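Local atomic coordinates of transglutaminase-like enzymes, putative cysteine protease (Cytophaga hutchinsonii, PDB entry 3ISR), a protein that is a putative cysteine protease of the transglutaminase-like superfamily, probably acting on peptide or amide bonds through a thiol nucleophile. Residues Cys181-Ile189 against Pro212-Ala220. Residues are numbered along the deposited sequence; the frame is centred on the assembly and turned at random.
Sequences CRDFAHLGI and PDFHACFEA
Cys181 SG, at the first turn of helix 181-194, sits 3.3 Å from Ala216 N and 4.0 Å from His215 ND1. With chi1 at 61°, SG lies between the backbone N and the carbonyl carbon of its own residue, which directs the thiol at the strand. The His215 ring meets the cysteine obliquely, its CE1 3.8 Å from Cys181 CB, while its NE2 is hydrogen-bonded to Asp230, just past the end of strand 225-229. The Cys181, His215 and Asp230 grouping is consistent with the Cys-His-Asp triad of transglutaminase-like folds, with the cysteine at a helix N-terminus and the histidine on the sheet. The axes of 181-189 and 215-220 run almost parallel, 9° apart. Beyond Cys181, the Ala185 methyl abuts the Cys217 carbonyl, 3.4 Å from CB to O. Gly188 CA lies over one face of the Phe218 ring, 4.1 Å from its centroid, a CH-pi contact, and Ile189 CG1 makes an apolar contact 3.5 Å from Phe218 CB; Val146 and Thr150 of helix 142-156 also touch the Phe218 side chain. No hydrogen bond joins the two segments, which meet by van der Waals packing and the CH-pi contact, while the Asp230 bond probably steadies the imidazole with ND1 turned to the thiol.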
ATOM      1  N   CYS B 181     -13.926 -16.413  -0.910  1.00 15.15           N
ATOM      2  CA  CYS B 181     -14.390 -16.321  -2.300  1.00 16.08           C
ATOM      3  C   CYS B 181     -14.354 -14.892  -2.873  1.00 14.89           C
ATOM      4  O   CYS B 181     -13.987 -14.710  -4.019  1.00 14.24           O
ATOM      5  CB  CYS B 181     -15.769 -16.967  -2.486  1.00 16.32           C
ATOM      6  SG  CYS B 181     -17.098 -16.244  -1.536  1.00 21.97           S
ATOM      7  N   ARG B 182     -14.752 -13.887  -2.091  1.00 14.75           N
ATOM      8  CA  ARG B 182     -14.731 -12.496  -2.585  1.00 14.91           C
ATOM      9  C   ARG B 182     -13.351 -12.092  -3.133  1.00 15.03           C
ATOM     10  O   ARG B 182     -13.224 -11.430  -4.185  1.00 15.48           O
ATOM     11  CB  ARG B 182     -15.144 -11.568  -1.443  1.00 14.88           C
ATOM     12  CG  ARG B 182     -15.102 -10.052  -1.706  1.00 15.89           C
ATOM     13  CD  ARG B 182     -15.486  -9.398  -0.358  1.00 17.70           C
ATOM     14  NE  ARG B 182     -15.720  -7.956  -0.390  1.00 20.75           N
ATOM     15  CZ  ARG B 182     -14.765  -7.012  -0.380  1.00 21.26           C
ATOM     16  NH1 ARG B 182     -13.461  -7.337  -0.412  1.00 18.27           N
ATOM     17  NH2 ARG B 182     -15.130  -5.728  -0.368  1.00 19.08           N
ATOM     18  N   ASP B 183     -12.318 -12.533  -2.426  1.00 14.98           N
ATOM     19  CA  ASP B 183     -10.948 -12.221  -2.792  1.00 14.67           C
ATOM     20  C   ASP B 183     -10.488 -12.985  -4.028  1.00 14.65           C
ATOM     21  O   ASP B 183      -9.760 -12.440  -4.852  1.00 14.20           O
ATOM     22  CB  ASP B 183     -10.029 -12.531  -1.605  1.00 14.64           C
ATOM     23  CG  ASP B 183     -10.493 -11.862  -0.315  1.00 16.20           C
ATOM     24  OD1 ASP B 183     -10.615 -10.614  -0.276  1.00 18.73           O
ATOM     25  OD2 ASP B 183     -10.791 -12.583   0.660  1.00 16.72           O
ATOM     26  N   PHE B 184     -10.860 -14.260  -4.135  1.00 14.36           N
ATOM     27  CA  PHE B 184     -10.528 -15.062  -5.315  1.00 13.89           C
ATOM     28  C   PHE B 184     -11.207 -14.482  -6.555  1.00 13.48           C
ATOM     29  O   PHE B 184     -10.623 -14.444  -7.642  1.00 14.28           O
ATOM     30  CB  PHE B 184     -11.000 -16.514  -5.132  1.00 14.63           C
ATOM     31  CG  PHE B 184     -10.097 -17.377  -4.281  1.00 15.71           C
ATOM     32  CD1 PHE B 184      -9.844 -17.067  -2.942  1.00 17.91           C
ATOM     33  CD2 PHE B 184      -9.578 -18.558  -4.794  1.00 16.06           C
ATOM     34  CE1 PHE B 184      -9.041 -17.892  -2.144  1.00 17.15           C
ATOM     35  CE2 PHE B 184      -8.768 -19.409  -3.992  1.00 14.98           C
ATOM     36  CZ  PHE B 184      -8.508 -19.079  -2.674  1.00 14.55           C
ATOM     37  N   ALA B 185     -12.448 -14.025  -6.405  1.00 13.99           N
ATOM     38  CA  ALA B 185     -13.176 -13.422  -7.527  1.00 14.31           C
ATOM     39  C   ALA B 185     -12.505 -12.120  -7.945  1.00 14.69           C
ATOM     40  O   ALA B 185     -12.277 -11.866  -9.144  1.00 16.20           O
ATOM     41  CB  ALA B 185     -14.617 -13.147  -7.128  1.00 13.92           C
ATOM     42  N   HIS B 186     -12.193 -11.268  -6.972  1.00 14.88           N
ATOM     43  CA  HIS B 186     -11.601  -9.966  -7.316  1.00 14.34           C
ATOM     44  C   HIS B 186     -10.278 -10.172  -8.019  1.00 15.17           C
ATOM     45  O   HIS B 186      -9.948  -9.448  -8.950  1.00 15.22           O
ATOM     46  CB  HIS B 186     -11.346  -9.114  -6.052  1.00 14.65           C
ATOM     47  CG  HIS B 186     -12.578  -8.494  -5.456  1.00 12.91           C
ATOM     48  ND1 HIS B 186     -13.666  -8.100  -6.203  1.00 16.02           N
ATOM     49  CD2 HIS B 186     -12.858  -8.152  -4.179  1.00  8.76           C
ATOM     50  CE1 HIS B 186     -14.581  -7.563  -5.407  1.00  9.58           C
ATOM     51  NE2 HIS B 186     -14.110  -7.578  -4.174  1.00 14.59           N
ATOM     52  N   LEU B 187      -9.502 -11.166  -7.571  1.00 15.72           N
ATOM     53  CA  LEU B 187      -8.209 -11.394  -8.200  1.00 16.15           C
ATOM     54  C   LEU B 187      -8.292 -11.943  -9.640  1.00 16.27           C
ATOM     55  O   LEU B 187      -7.568 -11.482 -10.526  1.00 15.62           O
ATOM     56  CB  LEU B 187      -7.323 -12.280  -7.315  1.00 16.65           C
ATOM     57  CG  LEU B 187      -5.911 -12.533  -7.847  1.00 17.37           C
ATOM     58  CD1 LEU B 187      -5.176 -11.162  -8.054  1.00 16.59           C
ATOM     59  CD2 LEU B 187      -5.144 -13.436  -6.858  1.00 14.53           C
ATOM     60  N   GLY B 188      -9.208 -12.865  -9.889  1.00 15.78           N
ATOM     61  CA  GLY B 188      -9.457 -13.342 -11.260  1.00 16.45           C
ATOM     62  C   GLY B 188      -9.869 -12.184 -12.165  1.00 16.36           C
ATOM     63  O   GLY B 188      -9.368 -12.052 -13.280  1.00 16.16           O
ATOM     64  N   ILE B 189     -10.765 -11.334 -11.669  1.00 16.12           N
ATOM     65  CA  ILE B 189     -11.246 -10.174 -12.452  1.00 15.46           C
ATOM     66  C   ILE B 189     -10.085  -9.245 -12.768  1.00 15.87           C
ATOM     67  O   ILE B 189      -9.899  -8.843 -13.922  1.00 14.83           O
ATOM     68  CB  ILE B 189     -12.325  -9.389 -11.687  1.00 16.93           C
ATOM     69  CG1 ILE B 189     -13.611 -10.206 -11.585  1.00 14.92           C
ATOM     70  CG2 ILE B 189     -12.638  -8.061 -12.399  1.00 15.27           C
ATOM     71  CD1 ILE B 189     -14.515  -9.745 -10.451  1.00 16.40           C
ATOM     72  N   PRO B 212     -22.334 -23.893   4.081  1.00 17.99           N
ATOM     73  CA  PRO B 212     -23.248 -23.073   3.268  1.00 17.03           C
ATOM     74  C   PRO B 212     -23.098 -21.574   3.544  1.00 16.27           C
ATOM     75  O   PRO B 212     -22.930 -21.168   4.683  1.00 15.64           O
ATOM     76  CB  PRO B 212     -24.638 -23.580   3.673  1.00 17.19           C
ATOM     77  CG  PRO B 212     -24.432 -24.271   4.996  1.00 17.72           C
ATOM     78  CD  PRO B 212     -23.064 -24.858   4.927  1.00 17.63           C
ATOM     79  N   ASP B 213     -23.131 -20.769   2.485  1.00 15.20           N
ATOM     80  CA  ASP B 213     -22.859 -19.336   2.582  1.00 15.12           C
ATOM     81  C   ASP B 213     -23.217 -18.680   1.245  1.00 13.72           C
ATOM     82  O   ASP B 213     -23.529 -19.379   0.292  1.00 13.35           O
ATOM     83  CB  ASP B 213     -21.368 -19.112   2.880  1.00 15.68           C
ATOM     84  CG  ASP B 213     -21.082 -17.758   3.475  1.00 18.01           C
ATOM     85  OD1 ASP B 213     -21.979 -16.884   3.482  1.00 20.85           O
ATOM     86  OD2 ASP B 213     -19.941 -17.564   3.942  1.00 22.81           O
ATOM     87  N   PHE B 214     -23.201 -17.351   1.185  1.00 13.14           N
ATOM     88  CA  PHE B 214     -23.287 -16.646  -0.105  1.00 13.19           C
ATOM     89  C   PHE B 214     -21.985 -16.922  -0.818  1.00 13.72           C
ATOM     90  O   PHE B 214     -20.973 -17.185  -0.173  1.00 13.79           O
ATOM     91  CB  PHE B 214     -23.448 -15.139   0.094  1.00 13.06           C
ATOM     92  CG  PHE B 214     -24.799 -14.732   0.615  1.00 11.27           C
ATOM     93  CD1 PHE B 214     -25.929 -14.851  -0.179  1.00 10.78           C
ATOM     94  CD2 PHE B 214     -24.939 -14.221   1.901  1.00 10.66           C
ATOM     95  CE1 PHE B 214     -27.191 -14.466   0.305  1.00 10.26           C
ATOM     96  CE2 PHE B 214     -26.201 -13.831   2.391  1.00 11.73           C
ATOM     97  CZ  PHE B 214     -27.322 -13.951   1.577  1.00  8.76           C
ATOM     98  N   HIS B 215     -21.998 -16.905  -2.145  1.00 14.40           N
ATOM     99  CA  HIS B 215     -20.805 -17.259  -2.867  1.00 15.06           C
ATOM    100  C   HIS B 215     -20.477 -16.153  -3.841  1.00 15.39           C
ATOM    101  O   HIS B 215     -21.376 -15.454  -4.299  1.00 16.51           O
ATOM    102  CB  HIS B 215     -20.994 -18.583  -3.609  1.00 15.91           C
ATOM    103  CG  HIS B 215     -19.710 -19.188  -4.075  1.00 16.86           C
ATOM    104  ND1 HIS B 215     -18.677 -19.478  -3.214  1.00 19.58           N
ATOM    105  CD2 HIS B 215     -19.288 -19.549  -5.306  1.00 18.44           C
ATOM    106  CE1 HIS B 215     -17.673 -20.001  -3.892  1.00 18.99           C
ATOM    107  NE2 HIS B 215     -18.017 -20.052  -5.167  1.00 19.67           N
ATOM    108  N   ALA B 216     -19.199 -15.984  -4.132  1.00 14.45           N
ATOM    109  CA  ALA B 216     -18.758 -15.003  -5.126  1.00 15.10           C
ATOM    110  C   ALA B 216     -17.777 -15.635  -6.098  1.00 15.70           C
ATOM    111  O   ALA B 216     -16.891 -16.371  -5.684  1.00 16.84           O
ATOM    112  CB  ALA B 216     -18.111 -13.774  -4.421  1.00 14.21           C
ATOM    113  N   CYS B 217     -17.940 -15.346  -7.391  1.00 15.04           N
ATOM    114  CA  CYS B 217     -16.959 -15.723  -8.380  1.00 15.58           C
ATOM    115  C   CYS B 217     -16.947 -14.683  -9.494  1.00 14.80           C
ATOM    116  O   CYS B 217     -17.275 -13.513  -9.263  1.00 13.83           O
ATOM    117  CB  CYS B 217     -17.178 -17.145  -8.882  1.00 16.80           C
ATOM    118  SG  CYS B 217     -18.841 -17.462  -9.432  1.00 20.67           S
ATOM    119  N   PHE B 218     -16.519 -15.065 -10.686  1.00 14.57           N
ATOM    120  CA  PHE B 218     -16.430 -14.062 -11.738  1.00 14.63           C
ATOM    121  C   PHE B 218     -16.797 -14.613 -13.105  1.00 15.12           C
ATOM    122  O   PHE B 218     -16.850 -15.840 -13.296  1.00 14.87           O
ATOM    123  CB  PHE B 218     -15.045 -13.381 -11.736  1.00 14.64           C
ATOM    124  CG  PHE B 218     -13.919 -14.225 -12.294  1.00 14.71           C
ATOM    125  CD1 PHE B 218     -13.489 -14.054 -13.610  1.00 15.00           C
ATOM    126  CD2 PHE B 218     -13.242 -15.132 -11.488  1.00 14.68           C
ATOM    127  CE1 PHE B 218     -12.429 -14.835 -14.118  1.00 16.51           C
ATOM    128  CE2 PHE B 218     -12.212 -15.898 -11.976  1.00 13.58           C
ATOM    129  CZ  PHE B 218     -11.785 -15.745 -13.278  1.00 15.12           C
ATOM    130  N   GLU B 219     -17.063 -13.707 -14.046  1.00 14.84           N
ATOM    131  CA  GLU B 219     -17.374 -14.087 -15.412  1.00 14.99           C
ATOM    132  C   GLU B 219     -16.498 -13.269 -16.326  1.00 14.75           C
ATOM    133  O   GLU B 219     -16.212 -12.119 -16.030  1.00 14.45           O
ATOM    134  CB  GLU B 219     -18.850 -13.832 -15.728  1.00 15.74           C
ATOM    135  CG  GLU B 219     -19.828 -14.699 -14.891  1.00 17.65           C
ATOM    136  CD  GLU B 219     -21.281 -14.289 -15.099  1.00 21.20           C
ATOM    137  OE1 GLU B 219     -21.572 -13.077 -15.018  1.00 23.44           O
ATOM    138  OE2 GLU B 219     -22.141 -15.170 -15.340  1.00 22.64           O
ATOM    139  N   ALA B 220     -15.997 -13.899 -17.379  1.00 14.12           N
ATOM    140  CA  ALA B 220     -15.194 -13.207 -18.378  1.00 14.31           C
ATOM    141  C   ALA B 220     -15.965 -13.199 -19.680  1.00 14.30           C
ATOM    142  O   ALA B 220     -16.644 -14.176 -20.006  1.00 14.35           O
ATOM    143  CB  ALA B 220     -13.849 -13.906 -18.573  1.00 15.19           C
TER